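Local coordinates for metallophosphoesterase TT1561-like domain-containing protein (PDB 2YVT) that is of unknown function but belongs to the calcineurin-like metallophosphoesterase superfamily, whose members typically hydrolyse phosphate esters, at residues 180-185 and 200-205. Numbering follows the deposited sequence.
Sequences FYTPPI and GSAVVN
The ring of F180 lies obliquely beside V204, its CD2 3.9 Å from V204 CG1, and the valine and the ring run antiparallel past one another. I207 of helix 202-211 and F139 of strand 134-144 also touch the F180 side chain, so this end of the contact is apolar. In T182, with chi1 at -56°, OG1 stands beside the backbone N and bonds to L143 N and G141 O, while CG2 is swung anti to that N and reaches S201 CB at 3.7 Å. The T182 carbonyl has no polar partner in the model; its O is buried against a methyl, V204 CG2, at 3.3 Å. P183 O makes a backbone hydrogen bond between the segments: S201 N donates to it over 2.9 Å, with an N-H...O angle of 155° and a C=O...N angle of 163°, an approach almost in line with the carbonyl. P184 then straddles V204 and N205, placing CD 3.8 Å from V204 CG1 and CB 3.7 Å from N205 CG. The I185 chain lies roughly perpendicular to that of N205 and extends CD1 to within 3.8 Å of G200 C. An alanine in place of N205 would probably open a gap against P184 CB and the I185 side chain and remove the amide group close to the I185 backbone. S201 is the N-cap of helix 202-211: its OG accepts from V203 N at 3.0 Å. The arrangement is that of a beta-alpha-beta crossover, joining parallel strands 175-180 and 215-218 through helix 202-211, whose N-terminus packs on the loop leaving the first strand; there Y181 meets the ring of H220 and its OH bonds K98 and, weakly, N41, probably near the site that other members of this superfamily use for catalysis.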
ATOM      1  N   PHE A 180       0.013  -5.174  -0.414  1.00  8.28           N
ATOM      2  CA  PHE A 180      -1.421  -4.904  -0.308  1.00  8.81           C
ATOM      3  C   PHE A 180      -1.645  -3.809   0.708  1.00  8.06           C
ATOM      4  O   PHE A 180      -0.951  -3.753   1.719  1.00  9.37           O
ATOM      5  CB  PHE A 180      -2.193  -6.144   0.179  1.00 10.43           C
ATOM      6  CG  PHE A 180      -1.985  -7.370  -0.660  1.00 10.81           C
ATOM      7  CD1 PHE A 180      -2.384  -7.403  -1.993  1.00 12.53           C
ATOM      8  CD2 PHE A 180      -1.396  -8.500  -0.104  1.00 12.30           C
ATOM      9  CE1 PHE A 180      -2.183  -8.552  -2.769  1.00 12.19           C
ATOM     10  CE2 PHE A 180      -1.198  -9.650  -0.862  1.00 12.61           C
ATOM     11  CZ  PHE A 180      -1.594  -9.677  -2.195  1.00 12.44           C
ATOM     12  N   TYR A 181      -2.628  -2.945   0.461  1.00  7.88           N
ATOM     13  CA  TYR A 181      -3.078  -2.054   1.519  1.00  7.97           C
ATOM     14  C   TYR A 181      -3.679  -2.879   2.667  1.00  7.84           C
ATOM     15  O   TYR A 181      -3.398  -2.641   3.839  1.00  8.82           O
ATOM     16  CB  TYR A 181      -4.091  -1.038   0.982  1.00  9.14           C
ATOM     17  CG  TYR A 181      -4.753  -0.235   2.069  1.00  8.33           C
ATOM     18  CD1 TYR A 181      -4.042   0.737   2.775  1.00  8.49           C
ATOM     19  CD2 TYR A 181      -6.096  -0.447   2.401  1.00  8.62           C
ATOM     20  CE1 TYR A 181      -4.654   1.488   3.783  1.00  8.44           C
ATOM     21  CE2 TYR A 181      -6.722   0.301   3.396  1.00  7.76           C
ATOM     22  CZ  TYR A 181      -5.996   1.262   4.086  1.00  9.54           C
ATOM     23  OH  TYR A 181      -6.603   1.990   5.075  1.00 10.71           O
ATOM     24  N   THR A 182      -4.508  -3.856   2.310  1.00  8.23           N
ATOM     25  CA  THR A 182      -5.231  -4.649   3.297  1.00  7.48           C
ATOM     26  C   THR A 182      -4.390  -5.826   3.791  1.00  8.15           C
ATOM     27  O   THR A 182      -3.883  -6.606   2.980  1.00  8.25           O
ATOM     28  CB  THR A 182      -6.546  -5.164   2.706  1.00  8.22           C
ATOM     29  OG1 THR A 182      -7.304  -4.059   2.227  1.00  8.83           O
ATOM     30  CG2 THR A 182      -7.365  -5.905   3.753  1.00  7.71           C
ATOM     31  N   PRO A 183      -4.233  -5.950   5.125  1.00  8.93           N
ATOM     32  CA  PRO A 183      -3.511  -7.095   5.664  1.00  8.37           C
ATOM     33  C   PRO A 183      -4.398  -8.333   5.817  1.00  8.90           C
ATOM     34  O   PRO A 183      -5.628  -8.214   5.861  1.00  8.74           O
ATOM     35  CB  PRO A 183      -3.073  -6.606   7.051  1.00  8.39           C
ATOM     36  CG  PRO A 183      -4.174  -5.678   7.478  1.00  9.88           C
ATOM     37  CD  PRO A 183      -4.687  -5.031   6.191  1.00  8.08           C
ATOM     38  N   PRO A 184      -3.773  -9.512   5.908  1.00  8.85           N
ATOM     39  CA  PRO A 184      -4.534 -10.709   6.244  1.00  9.16           C
ATOM     40  C   PRO A 184      -4.858 -10.738   7.727  1.00 10.69           C
ATOM     41  O   PRO A 184      -4.251 -10.003   8.512  1.00 11.04           O
ATOM     42  CB  PRO A 184      -3.547 -11.834   5.940  1.00  9.70           C
ATOM     43  CG  PRO A 184      -2.205 -11.224   6.239  1.00  9.31           C
ATOM     44  CD  PRO A 184      -2.333  -9.798   5.760  1.00  9.53           C
ATOM     45  N   ILE A 185      -5.794 -11.606   8.107  1.00  9.78           N
ATOM     46  CA  ILE A 185      -6.030 -11.923   9.514  1.00 11.48           C
ATOM     47  C   ILE A 185      -4.777 -12.580  10.099  1.00 11.27           C
ATOM     48  O   ILE A 185      -4.289 -13.584   9.578  1.00 12.25           O
ATOM     49  CB  ILE A 185      -7.241 -12.883   9.686  1.00 12.42           C
ATOM     50  CG1 ILE A 185      -8.485 -12.371   8.936  1.00 13.93           C
ATOM     51  CG2 ILE A 185      -7.520 -13.138  11.171  1.00 12.81           C
ATOM     52  CD1 ILE A 185      -9.021 -11.025   9.398  1.00 14.86           C
ATOM     53  N   GLY A 200      -8.033  -6.797   9.397  1.00 13.76           N
ATOM     54  CA  GLY A 200      -7.682  -7.189   8.043  1.00 13.12           C
ATOM     55  C   GLY A 200      -8.826  -7.895   7.336  1.00 13.26           C
ATOM     56  O   GLY A 200     -10.012  -7.719   7.689  1.00 13.94           O
ATOM     57  N   SER A 201      -8.478  -8.700   6.339  1.00 11.38           N
ATOM     58  CA  SER A 201      -9.491  -9.419   5.566  1.00 11.66           C
ATOM     59  C   SER A 201      -9.070 -10.830   5.243  1.00 11.36           C
ATOM     60  O   SER A 201      -7.934 -11.068   4.830  1.00 11.14           O
ATOM     61  CB  SER A 201      -9.808  -8.699   4.260  1.00 12.52           C
ATOM     62  OG  SER A 201     -10.770  -9.441   3.518  1.00 13.38           O
ATOM     63  N   ALA A 202     -10.012 -11.757   5.410  1.00 11.27           N
ATOM     64  CA  ALA A 202      -9.837 -13.145   4.995  1.00 12.06           C
ATOM     65  C   ALA A 202      -9.545 -13.241   3.509  1.00 11.87           C
ATOM     66  O   ALA A 202      -8.997 -14.235   3.044  1.00 11.88           O
ATOM     67  CB  ALA A 202     -11.080 -13.956   5.335  1.00 12.45           C
ATOM     68  N   VAL A 203      -9.916 -12.204   2.753  1.00 11.63           N
ATOM     69  CA  VAL A 203      -9.619 -12.191   1.325  1.00 11.76           C
ATOM     70  C   VAL A 203      -8.111 -12.272   1.124  1.00 11.63           C
ATOM     71  O   VAL A 203      -7.626 -12.962   0.226  1.00 12.30           O
ATOM     72  CB  VAL A 203     -10.190 -10.932   0.636  1.00 11.76           C
ATOM     73  CG1 VAL A 203      -9.680 -10.832  -0.790  1.00 12.36           C
ATOM     74  CG2 VAL A 203     -11.711 -10.971   0.666  1.00 13.15           C
ATOM     75  N   VAL A 204      -7.364 -11.587   1.988  1.00 12.16           N
ATOM     76  CA  VAL A 204      -5.916 -11.554   1.850  1.00 10.96           C
ATOM     77  C   VAL A 204      -5.292 -12.888   2.292  1.00 10.84           C
ATOM     78  O   VAL A 204      -4.347 -13.362   1.668  1.00 10.51           O
ATOM     79  CB  VAL A 204      -5.298 -10.324   2.560  1.00 11.72           C
ATOM     80  CG1 VAL A 204      -3.804 -10.283   2.336  1.00 12.33           C
ATOM     81  CG2 VAL A 204      -5.941  -9.044   2.009  1.00 12.30           C
ATOM     82  N   ASN A 205      -5.834 -13.521   3.331  1.00 11.31           N
ATOM     83  CA  ASN A 205      -5.359 -14.878   3.664  1.00 10.91           C
ATOM     84  C   ASN A 205      -5.550 -15.789   2.468  1.00 11.68           C
ATOM     85  O   ASN A 205      -4.700 -16.625   2.164  1.00 12.09           O
ATOM     86  CB  ASN A 205      -6.090 -15.467   4.876  1.00 11.05           C
ATOM     87  CG  ASN A 205      -5.836 -14.682   6.135  1.00 11.81           C
ATOM     88  OD1 ASN A 205      -5.102 -15.120   7.039  1.00 14.05           O
ATOM     89  ND2 ASN A 205      -6.420 -13.508   6.203  1.00  9.16           N
TER